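Local coordinates for protein aspartate aminotransferase (Plasmodium falciparum, PDB 3K7Y) that probably catalyses the pyridoxal-phosphate-dependent exchange of an amino group between L-aspartate and 2-oxoglutarate, yielding oxaloacetate and L-glutamate, at residues A[112-117]-A[142-147]; A[152-157]-A[357-362]; A[159-164]-A[190-195]; A[341-346]-A[400-405]. All coordinates share one frame; numbering follows the deposited sequence.

Contact 1 (A[112-117]-A[142-147])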
# COMPACT_ATOMS: atom_id res chain seq x y z
N VAL A 112 -1.82 8.07 -5.75
CA VAL A 112 -1.09 7.72 -6.99
C VAL A 112 -1.43 8.70 -8.08
O VAL A 112 -0.56 9.09 -8.87
CB VAL A 112 -1.32 6.28 -7.55
CG1 VAL A 112 -0.53 6.10 -8.88
CG2 VAL A 112 -0.89 5.19 -6.57
N LEU A 113 -2.70 9.12 -8.13
CA LEU A 113 -3.13 10.10 -9.12
C LEU A 113 -2.47 11.44 -8.93
O LEU A 113 -2.12 12.11 -9.91
CB LEU A 113 -4.64 10.28 -9.08
CG LEU A 113 -5.20 11.34 -10.01
CD1 LEU A 113 -4.89 11.01 -11.47
CD2 LEU A 113 -6.69 11.41 -9.78
N LEU A 114 -2.29 11.85 -7.68
CA LEU A 114 -1.61 13.10 -7.43
C LEU A 114 -0.14 12.96 -7.81
O LEU A 114 0.43 13.85 -8.44
CB LEU A 114 -1.77 13.55 -5.98
CG LEU A 114 -3.17 14.00 -5.54
CD1 LEU A 114 -3.20 14.15 -4.04
CD2 LEU A 114 -3.55 15.30 -6.16
N GLU A 115 0.45 11.82 -7.49
CA GLU A 115 1.82 11.56 -7.93
C GLU A 115 1.84 11.64 -9.45
O GLU A 115 2.81 12.10 -10.04
CB GLU A 115 2.38 10.22 -7.44
CG GLU A 115 2.76 10.15 -5.98
CD GLU A 115 3.80 11.19 -5.54
OE1 GLU A 115 4.33 11.05 -4.41
OE2 GLU A 115 4.09 12.15 -6.28
N PHE A 116 0.74 11.21 -10.07
CA PHE A 116 0.66 11.19 -11.53
C PHE A 116 0.49 12.58 -12.10
O PHE A 116 0.90 12.84 -13.23
CB PHE A 116 -0.46 10.27 -12.04
CG PHE A 116 -0.58 10.26 -13.54
CD1 PHE A 116 0.49 9.87 -14.34
CD2 PHE A 116 -1.77 10.66 -14.15
CE1 PHE A 116 0.40 9.85 -15.73
CE2 PHE A 116 -1.88 10.65 -15.55
CZ PHE A 116 -0.79 10.24 -16.34
N LEU A 117 -0.12 13.47 -11.32
CA LEU A 117 -0.30 14.83 -11.75
C LEU A 117 1.00 15.64 -11.65
O LEU A 117 1.25 16.48 -12.52
CB LEU A 117 -1.47 15.51 -11.02
CG LEU A 117 -2.89 14.94 -11.23
CD1 LEU A 117 -3.94 15.85 -10.67
CD2 LEU A 117 -3.22 14.64 -12.70
N ARG A 142 2.52 17.90 -1.09
CA ARG A 142 3.42 17.73 -2.27
C ARG A 142 3.54 18.94 -3.17
O ARG A 142 3.84 18.82 -4.36
CB ARG A 142 3.18 16.43 -3.05
CG ARG A 142 1.77 16.07 -3.36
CD ARG A 142 1.68 14.58 -3.64
NE ARG A 142 1.23 13.84 -2.48
CZ ARG A 142 1.06 12.52 -2.44
NH1 ARG A 142 1.34 11.77 -3.50
NH2 ARG A 142 0.64 11.94 -1.32
N GLY A 143 3.36 20.11 -2.57
CA GLY A 143 3.63 21.40 -3.22
C GLY A 143 2.84 21.69 -4.48
O GLY A 143 3.42 22.08 -5.51
N PHE A 144 1.53 21.48 -4.42
CA PHE A 144 0.61 21.99 -5.42
C PHE A 144 0.05 23.27 -4.79
O PHE A 144 0.08 23.42 -3.56
CB PHE A 144 -0.57 21.05 -5.60
CG PHE A 144 -0.29 19.79 -6.39
CD1 PHE A 144 -0.21 19.82 -7.77
CD2 PHE A 144 -0.23 18.55 -5.74
CE1 PHE A 144 0.00 18.64 -8.48
CE2 PHE A 144 -0.02 17.36 -6.44
CZ PHE A 144 0.10 17.41 -7.80
N ASN A 145 -0.48 24.18 -5.61
CA ASN A 145 -1.26 25.29 -5.10
C ASN A 145 -2.61 24.72 -4.86
O ASN A 145 -3.14 24.06 -5.73
CB ASN A 145 -1.41 26.41 -6.12
CG ASN A 145 -0.10 27.08 -6.45
OD1 ASN A 145 0.78 27.22 -5.58
ND2 ASN A 145 0.04 27.50 -7.70
N LEU A 146 -3.15 24.95 -3.67
CA LEU A 146 -4.50 24.49 -3.39
C LEU A 146 -5.42 25.69 -3.37
O LEU A 146 -5.22 26.63 -2.57
CB LEU A 146 -4.60 23.74 -2.05
CG LEU A 146 -6.02 23.21 -1.77
CD1 LEU A 146 -6.37 22.07 -2.72
CD2 LEU A 146 -6.22 22.75 -0.32
N LYS A 147 -6.43 25.66 -4.25
CA LYS A 147 -7.43 26.72 -4.29
C LYS A 147 -8.82 26.17 -4.07
O LYS A 147 -9.10 25.01 -4.41
CB LYS A 147 -7.32 27.49 -5.60
CG LYS A 147 -6.04 28.30 -5.67
CD LYS A 147 -5.80 28.88 -7.05
CE LYS A 147 -4.66 29.85 -6.97
NZ LYS A 147 -4.85 30.75 -5.79
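Phe-144 rests against Leu-114 and Leu-117 of helix 105-118. This helix packs on the mixed sheet of the large domain, as in other class I aminotransferases of PLP fold type I. Phe-144 lies just before strand 145-153 of that sheet. The contact has a buried apolar half and a partly exposed charged half.

In the buried half the helix backbone meets the ring edge. Leu-114 O lies in the ring plane, 3.6 Å from Phe-144 CZ. Alongside, Leu-114 CD2 is 4.1 Å from Phe-144 CE2. Leu-117 CB comes in obliquely, 4.1 Å from Phe-144 CZ. With CG anti to the carbonyl carbon (chi1 -76°), the ring points to the helix. Leu-125 and Ile-139 pack against the same ring, and Lys-118 makes a cation-pi contact with it.

In the other half both main residues, Glu-115 and Arg-142, are partly exposed, and the bond between them is undirected. Their side chains cross at about a right angle. The glutamate is bent at chi2 and brings its end towards the arginine. The Arg-142 chain runs past Leu-114, with CD 4.3 Å from Leu-114 CB. Phe-285 of the second subunit packs on both charged residues, placing this half at the dimer interface.

The salt bridge joins Glu-115 OE1 to Arg-142 NH1 at 3.2 Å. It is a pairing of charges without a directed N-H: the carboxylate and guanidinium planes are 52° apart, and OE1 sits well out of the guanidinium plane.

Contact 2 (A[152-157]-A[357-362])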
# COMPACT_ATOMS: atom_id res chain seq x y z
N PHE A 152 -20.80 24.70 -0.44
CA PHE A 152 -21.80 24.56 0.59
C PHE A 152 -22.19 25.94 1.10
O PHE A 152 -21.31 26.79 1.29
CB PHE A 152 -21.19 23.73 1.69
CG PHE A 152 -22.09 23.48 2.82
CD1 PHE A 152 -23.08 22.53 2.72
CD2 PHE A 152 -21.93 24.16 4.00
CE1 PHE A 152 -23.93 22.28 3.78
CE2 PHE A 152 -22.77 23.92 5.06
CZ PHE A 152 -23.77 22.97 4.95
N ASP A 153 -23.49 26.18 1.27
CA ASP A 153 -23.96 27.47 1.80
C ASP A 153 -24.18 27.34 3.29
O ASP A 153 -24.99 26.53 3.74
CB ASP A 153 -25.22 27.99 1.11
CG ASP A 153 -25.61 29.38 1.60
OD1 ASP A 153 -26.11 29.50 2.75
OD2 ASP A 153 -25.39 30.35 0.85
N TYR A 154 -23.45 28.14 4.04
CA TYR A 154 -23.32 27.89 5.46
C TYR A 154 -24.55 28.32 6.23
O TYR A 154 -24.84 27.76 7.29
CB TYR A 154 -22.03 28.51 6.02
CG TYR A 154 -20.86 27.53 6.05
CD1 TYR A 154 -20.57 26.80 7.19
CD2 TYR A 154 -20.06 27.33 4.93
CE1 TYR A 154 -19.51 25.90 7.23
CE2 TYR A 154 -18.99 26.42 4.96
CZ TYR A 154 -18.73 25.72 6.12
OH TYR A 154 -17.68 24.82 6.18
N ASN A 155 -25.28 29.29 5.69
CA ASN A 155 -26.49 29.75 6.35
C ASN A 155 -27.77 29.09 5.87
O ASN A 155 -28.64 28.78 6.67
CB ASN A 155 -26.59 31.27 6.38
CG ASN A 155 -25.92 31.85 7.61
OD1 ASN A 155 -24.69 31.91 7.70
ND2 ASN A 155 -26.72 32.27 8.57
N LEU A 156 -27.86 28.84 4.56
CA LEU A 156 -28.98 28.10 4.00
C LEU A 156 -28.93 26.60 4.29
O LEU A 156 -29.97 25.96 4.40
CB LEU A 156 -29.06 28.34 2.50
CG LEU A 156 -30.29 29.09 2.00
CD1 LEU A 156 -30.21 30.57 2.32
CD2 LEU A 156 -30.49 28.84 0.50
N ILE A 157 -27.72 26.05 4.40
CA ILE A 157 -27.48 24.60 4.59
C ILE A 157 -27.88 23.74 3.37
O ILE A 157 -28.62 22.76 3.48
CB ILE A 157 -28.06 24.05 5.93
CG1 ILE A 157 -27.66 24.98 7.07
CG2 ILE A 157 -27.54 22.65 6.22
CD1 ILE A 157 -28.36 24.69 8.39
N PHE A 357 -24.13 17.12 8.78
CA PHE A 357 -23.21 18.24 8.96
C PHE A 357 -23.99 19.41 9.56
O PHE A 357 -24.84 20.01 8.88
CB PHE A 357 -22.59 18.61 7.62
CG PHE A 357 -21.50 19.66 7.70
CD1 PHE A 357 -20.47 19.56 8.63
CD2 PHE A 357 -21.48 20.71 6.79
CE1 PHE A 357 -19.47 20.53 8.68
CE2 PHE A 357 -20.48 21.68 6.83
CZ PHE A 357 -19.47 21.59 7.77
N VAL A 358 -23.70 19.73 10.82
CA VAL A 358 -24.41 20.79 11.54
C VAL A 358 -23.41 21.85 12.02
O VAL A 358 -22.94 21.78 13.16
CB VAL A 358 -25.20 20.20 12.75
CG1 VAL A 358 -26.05 21.26 13.48
CG2 VAL A 358 -26.08 19.05 12.31
N PRO A 359 -23.07 22.83 11.16
CA PRO A 359 -22.03 23.79 11.57
C PRO A 359 -22.26 24.35 12.97
O PRO A 359 -21.32 24.46 13.77
CB PRO A 359 -22.12 24.87 10.49
CG PRO A 359 -22.49 24.11 9.25
CD PRO A 359 -23.43 23.00 9.73
N LEU A 360 -23.52 24.65 13.28
CA LEU A 360 -23.91 25.12 14.61
C LEU A 360 -23.22 24.41 15.78
O LEU A 360 -22.94 25.02 16.82
CB LEU A 360 -25.42 25.02 14.75
CG LEU A 360 -25.87 25.71 16.03
CD1 LEU A 360 -25.70 27.22 15.90
CD2 LEU A 360 -27.29 25.31 16.41
N LEU A 361 -22.96 23.12 15.61
CA LEU A 361 -22.40 22.28 16.68
C LEU A 361 -20.90 22.49 16.90
O LEU A 361 -20.37 22.16 17.97
CB LEU A 361 -22.73 20.80 16.44
CG LEU A 361 -24.06 20.22 16.98
CD1 LEU A 361 -25.14 21.26 17.15
CD2 LEU A 361 -24.58 19.10 16.12
N ALA A 362 -20.21 23.04 15.90
CA ALA A 362 -18.81 23.39 16.07
C ALA A 362 -18.61 24.17 17.38
O ALA A 362 -17.66 23.90 18.12
CB ALA A 362 -18.31 24.18 14.88
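Phe-152 and Phe-357 meet at a slant. The ring planes are 59° apart and the centroids lie 5.2 Å from each other. Phe-357 brings the CD2-CE2 side of its ring to Phe-152, with CD2 over one face of that ring. Phe-152 CE2 and Phe-357 CE2 are 3.7 Å apart, as are Phe-152 CZ and Phe-357 CD2. Both rings reach across in the same way, each with CG anti to its own backbone N (chi1 -179° and -174°).

Tyr-154 adds a third ring. One of its faces takes Phe-152 CD2, while its OH sits at the edge of Phe-357, 4.0 Å from CZ. Pro-359 approaches Tyr-154 obliquely, and its CG is 3.9 Å from Tyr-154 CD1. The same proline ring touches Phe-152 through CG and places CD over a face of Phe-357.

Beyond strand 145-153 the chain turns in an Asx motif. Asp-153 OD1 accepts from Leu-156 N at 2.6 Å.

The contact joins the end of a large-domain strand to the end of strand 355-357 and the loop that follows it. Phe-152 and Phe-357 are buried, with the exposed Tyr-154 at the rim. With no polar bond between the segments, the contact depends on shape fit and burial of rings and proline.

Contact 3 (A[159-164]-A[190-195])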
# COMPACT_ATOMS: atom_id res chain seq x y z
N ILE A 159 -26.17 23.29 -1.01
CA ILE A 159 -25.20 23.82 -1.97
C ILE A 159 -25.69 25.18 -2.47
O ILE A 159 -26.88 25.40 -2.64
CB ILE A 159 -25.00 22.88 -3.16
CG1 ILE A 159 -24.43 21.55 -2.69
CG2 ILE A 159 -24.08 23.48 -4.20
CD1 ILE A 159 -24.87 20.40 -3.52
N ASN A 160 -24.76 26.10 -2.68
CA ASN A 160 -25.06 27.36 -3.28
C ASN A 160 -24.72 27.20 -4.75
O ASN A 160 -23.59 27.49 -5.17
CB ASN A 160 -24.20 28.43 -2.64
CG ASN A 160 -24.54 29.82 -3.10
OD1 ASN A 160 -24.74 30.07 -4.30
ND2 ASN A 160 -24.61 30.74 -2.16
N TYR A 161 -25.69 26.72 -5.54
CA TYR A 161 -25.43 26.34 -6.93
C TYR A 161 -25.11 27.55 -7.80
O TYR A 161 -24.62 27.41 -8.91
CB TYR A 161 -26.61 25.58 -7.52
CG TYR A 161 -26.94 24.26 -6.87
CD1 TYR A 161 -26.48 23.05 -7.40
CD2 TYR A 161 -27.75 24.20 -5.73
CE1 TYR A 161 -26.79 21.83 -6.81
CE2 TYR A 161 -28.07 22.99 -5.13
CZ TYR A 161 -27.59 21.80 -5.67
OH TYR A 161 -27.90 20.60 -5.06
N ASP A 162 -25.39 28.75 -7.28
CA ASP A 162 -25.19 29.98 -8.04
C ASP A 162 -23.72 30.34 -8.04
O ASP A 162 -23.13 30.56 -9.10
CB ASP A 162 -26.00 31.14 -7.43
CG ASP A 162 -27.50 30.81 -7.32
OD1 ASP A 162 -27.86 29.68 -6.90
OD2 ASP A 162 -28.32 31.71 -7.62
N LEU A 163 -23.14 30.39 -6.83
CA LEU A 163 -21.72 30.69 -6.64
C LEU A 163 -20.80 29.52 -7.01
O LEU A 163 -19.66 29.73 -7.40
CB LEU A 163 -21.46 31.14 -5.20
CG LEU A 163 -22.06 32.47 -4.74
CD1 LEU A 163 -22.07 32.54 -3.23
CD2 LEU A 163 -21.29 33.65 -5.30
N PHE A 164 -21.29 28.30 -6.87
CA PHE A 164 -20.51 27.14 -7.28
C PHE A 164 -20.19 27.14 -8.80
O PHE A 164 -19.03 26.95 -9.19
CB PHE A 164 -21.21 25.84 -6.83
CG PHE A 164 -20.70 24.58 -7.50
CD1 PHE A 164 -19.33 24.31 -7.59
CD2 PHE A 164 -21.59 23.64 -8.01
CE1 PHE A 164 -18.86 23.14 -8.21
CE2 PHE A 164 -21.13 22.47 -8.62
CZ PHE A 164 -19.77 22.21 -8.73
N ASN A 190 -25.65 15.99 -1.68
CA ASN A 190 -25.36 15.59 -3.08
C ASN A 190 -25.91 16.56 -4.14
O ASN A 190 -26.88 17.27 -3.88
CB ASN A 190 -25.74 14.12 -3.39
CG ASN A 190 -26.76 13.52 -2.40
OD1 ASN A 190 -26.81 13.89 -1.23
ND2 ASN A 190 -27.55 12.56 -2.88
N ILE A 191 -25.27 16.59 -5.31
CA ILE A 191 -25.67 17.49 -6.42
C ILE A 191 -26.96 17.01 -7.10
O ILE A 191 -26.98 15.92 -7.68
CB ILE A 191 -24.53 17.59 -7.49
CG1 ILE A 191 -23.27 18.19 -6.87
CG2 ILE A 191 -24.98 18.41 -8.71
CD1 ILE A 191 -22.00 17.94 -7.66
N GLU A 192 -28.03 17.81 -7.05
CA GLU A 192 -29.32 17.46 -7.68
C GLU A 192 -29.23 17.37 -9.22
O GLU A 192 -28.54 18.18 -9.85
CB GLU A 192 -30.39 18.48 -7.30
CG GLU A 192 -30.54 18.74 -5.80
CD GLU A 192 -31.31 20.03 -5.50
OE1 GLU A 192 -31.28 20.97 -6.32
OE2 GLU A 192 -31.93 20.09 -4.41
N GLU A 193 -29.95 16.43 -9.84
CA GLU A 193 -29.88 16.30 -11.30
C GLU A 193 -30.29 17.59 -12.01
O GLU A 193 -29.84 17.83 -13.13
CB GLU A 193 -30.76 15.17 -11.84
CG GLU A 193 -30.87 13.94 -10.97
CD GLU A 193 -31.72 12.85 -11.62
OE1 GLU A 193 -32.05 12.96 -12.84
OE2 GLU A 193 -32.04 11.87 -10.91
N LYS A 194 -31.14 18.39 -11.37
CA LYS A 194 -31.57 19.67 -11.93
C LYS A 194 -30.40 20.40 -12.60
O LYS A 194 -30.59 21.08 -13.62
CB LYS A 194 -32.18 20.59 -10.86
CG LYS A 194 -33.11 19.93 -9.87
CD LYS A 194 -33.77 20.97 -8.96
CE LYS A 194 -34.86 20.31 -8.11
NZ LYS A 194 -35.48 21.28 -7.17
N TYR A 195 -29.20 20.23 -12.03
CA TYR A 195 -28.01 20.99 -12.41
C TYR A 195 -26.93 20.28 -13.25
O TYR A 195 -26.05 20.95 -13.81
CB TYR A 195 -27.35 21.56 -11.17
CG TYR A 195 -28.21 22.54 -10.44
CD1 TYR A 195 -28.18 23.89 -10.77
CD2 TYR A 195 -29.05 22.12 -9.41
CE1 TYR A 195 -28.98 24.81 -10.09
CE2 TYR A 195 -29.85 23.02 -8.72
CZ TYR A 195 -29.81 24.36 -9.06
OH TYR A 195 -30.61 25.26 -8.37
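The Tyr-161 ring is covered on both faces. Ile-159 CG2 lies over the centre of one face, and the Tyr-195 ring lies on the opposite one. This stack joins the starts of helices 161-170 and 193-206, which belong to the large domain of the aminotransferase fold. The two tyrosines form an offset stack, with centroids 3.9 Å apart and planes only 8° from parallel. The side chains themselves cross at about a right angle. Tyr-161 CB also lies over the Tyr-195 face, a CH-pi contact 3.9 Å from the ring centroid. At the edge of Tyr-161, Ile-191 CG2 is 4.3 Å from CE1. The edge of Tyr-195 meets Glu-192 O.

Beside the stack, Ile-159 CD1 packs against Asn-190 O at 3.7 Å.

Asn-160 is the N-cap of helix 161-170. Its OD1 accepts from Leu-163 N at 3.0 Å, with the donor above the carbonyl plane. Asp-153 OD2 bonds to Asn-160 ND2, which holds the capping amide from its other end.

The Tyr-161 ring swings to the backbone N side (chi1 -63°) and carries its hydroxyl to the turn before the second helix. The Glu-192 side chain crosses that of Tyr-161 at about a right angle, with CG 3.3 Å from Tyr-161 OH. Glu-192 N donates to Tyr-161 OH in a nearly straight but weak bond of 3.4 Å, 170° at the hydrogen.

Contact 4 (A[341-346]-A[400-405])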
# COMPACT_ATOMS: atom_id res chain seq x y z
N LEU A 341 -35.78 26.41 23.03
CA LEU A 341 -34.91 26.78 21.92
C LEU A 341 -35.70 26.81 20.63
O LEU A 341 -36.74 26.15 20.54
CB LEU A 341 -33.75 25.79 21.79
CG LEU A 341 -32.78 25.58 22.96
CD1 LEU A 341 -32.13 24.22 22.84
CD2 LEU A 341 -31.74 26.69 23.05
N ASN A 342 -35.20 27.54 19.64
CA ASN A 342 -35.99 27.93 18.46
C ASN A 342 -35.28 27.71 17.12
O ASN A 342 -35.33 28.56 16.23
CB ASN A 342 -36.37 29.42 18.58
CG ASN A 342 -35.15 30.32 18.90
OD1 ASN A 342 -34.25 29.94 19.68
ND2 ASN A 342 -35.13 31.52 18.29
N TYR A 343 -34.62 26.55 16.98
CA TYR A 343 -33.84 26.19 15.79
C TYR A 343 -34.64 25.36 14.79
O TYR A 343 -35.39 24.47 15.18
CB TYR A 343 -32.60 25.39 16.18
CG TYR A 343 -31.61 26.13 17.04
CD1 TYR A 343 -30.75 27.09 16.49
CD2 TYR A 343 -31.51 25.86 18.41
CE1 TYR A 343 -29.82 27.77 17.28
CE2 TYR A 343 -30.58 26.54 19.21
CZ TYR A 343 -29.74 27.49 18.64
OH TYR A 343 -28.83 28.15 19.43
N ASP A 344 -34.46 25.62 13.51
CA ASP A 344 -35.09 24.77 12.51
C ASP A 344 -34.20 23.55 12.21
O ASP A 344 -33.18 23.65 11.51
CB ASP A 344 -35.42 25.56 11.23
CG ASP A 344 -36.27 24.76 10.25
OD1 ASP A 344 -36.72 23.65 10.61
OD2 ASP A 344 -36.48 25.24 9.11
N TRP A 345 -34.59 22.40 12.77
CA TRP A 345 -33.85 21.17 12.56
C TRP A 345 -34.27 20.42 11.30
O TRP A 345 -33.67 19.40 10.96
CB TRP A 345 -33.99 20.24 13.77
CG TRP A 345 -33.43 20.80 15.03
CD1 TRP A 345 -34.14 21.30 16.09
CD2 TRP A 345 -32.04 20.94 15.37
NE1 TRP A 345 -33.28 21.73 17.07
CE2 TRP A 345 -31.99 21.53 16.66
CE3 TRP A 345 -30.83 20.63 14.72
CZ2 TRP A 345 -30.77 21.81 17.31
CZ3 TRP A 345 -29.63 20.90 15.37
CH2 TRP A 345 -29.61 21.49 16.65
N ASN A 346 -35.30 20.92 10.61
CA ASN A 346 -35.83 20.25 9.42
C ASN A 346 -34.87 20.30 8.21
O ASN A 346 -34.97 19.48 7.29
CB ASN A 346 -37.19 20.86 9.05
CG ASN A 346 -38.25 19.80 8.81
OD1 ASN A 346 -39.03 19.48 9.71
ND2 ASN A 346 -38.29 19.24 7.60
N LEU A 400 -29.39 20.71 26.02
CA LEU A 400 -28.85 21.13 27.32
C LEU A 400 -27.60 21.96 27.08
O LEU A 400 -27.46 23.09 27.57
CB LEU A 400 -28.48 19.90 28.18
CG LEU A 400 -28.24 20.10 29.68
CD1 LEU A 400 -28.30 18.76 30.42
CD2 LEU A 400 -26.94 20.82 29.96
N SER A 401 -26.72 21.36 26.30
CA SER A 401 -25.45 21.96 26.01
C SER A 401 -25.61 23.24 25.20
O SER A 401 -24.89 24.22 25.42
CB SER A 401 -24.58 21.00 25.27
OG SER A 401 -23.27 21.40 25.50
N LEU A 402 -26.55 23.23 24.27
CA LEU A 402 -26.78 24.39 23.44
C LEU A 402 -27.26 25.59 24.23
O LEU A 402 -26.89 26.73 23.93
CB LEU A 402 -27.75 24.07 22.31
CG LEU A 402 -26.99 23.79 21.02
CD1 LEU A 402 -27.84 23.05 20.00
CD2 LEU A 402 -26.47 25.11 20.47
N SER A 403 -28.07 25.32 25.26
CA SER A 403 -28.70 26.38 26.03
C SER A 403 -27.72 27.15 26.92
O SER A 403 -28.02 28.28 27.31
CB SER A 403 -29.85 25.84 26.86
OG SER A 403 -30.11 26.68 27.98
N GLN A 404 -26.58 26.54 27.25
CA GLN A 404 -25.57 27.26 28.03
C GLN A 404 -24.85 28.31 27.17
O GLN A 404 -23.62 28.28 27.06
CB GLN A 404 -24.51 26.31 28.59
CG GLN A 404 -25.00 25.23 29.52
CD GLN A 404 -23.85 24.49 30.19
OE1 GLN A 404 -22.68 24.74 29.88
NE2 GLN A 404 -24.17 23.58 31.11
N ILE A 405 -25.60 29.21 26.54
CA ILE A 405 -25.01 30.36 25.83
C ILE A 405 -26.02 31.51 25.66
O ILE A 405 -26.18 32.40 26.52
CB ILE A 405 -24.38 29.98 24.46
CG1 ILE A 405 -24.24 28.45 24.31
CG2 ILE A 405 -23.07 30.75 24.26
CD1 ILE A 405 -22.89 27.96 23.91
OXT ILE A 405 -26.70 31.54 24.64
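The C-terminal helix 390-403 ends against the loop that follows helix 304-335, where Leu-402 meets Leu-341, Tyr-343 and Trp-345. The site is plain apolar packing, away from the cofactor.

Leu-402 divides its branches between the two aromatic residues. CD2 takes the tyrosine side and lies 4.0 Å from Tyr-343 OH. CD1 takes the tryptophan side, near the plane of the indole at its edge, 4.1 Å from Trp-345 CH2. The side chains of Leu-402 and Trp-345 come from opposite directions.

Tyr-343 and Trp-345 share nearly the same first torsion (chi1 -64° and -63°). Both send their rings to the helix. Tyr-343 CB also lies over one face of the indole. Phe-329 and Leu-332 of helix 304-335 pack on the tryptophan as well. Gln-336 OE1 accepts from Tyr-343 N.

Trp-345 sits inside an Asx turn: Asn-346 N donates to Asp-344 OD1 at 3.1 Å, from above the carboxylate plane.

Leu-341 completes the contact nearer the chain end. Its CD1 is 4.4 Å from Leu-402 CB, and its CD2 reaches Ser-403 CB at 4.3 Å.

From the N terminus, contact 1 comes first. It closes a short loop that holds strand 124-128 and helix 133-140, and it is finished before the others open. Contact 2 opens at the far end of strand 145-153 and spans 200 residues. Contact 3 falls within that span and joins the starts of two large-domain helices. The two contacts touch at Asp-153 and Asn-160. Contact 4 crosses contact 2, since the segments alternate: 152-157, 341-346, 357-362, 400-405. Leu-360 packs on Tyr-343 and Leu-402, and Val-358 on Trp-345. Contacts 2 and 4 thus link the large-domain sheet to the C-terminal helix.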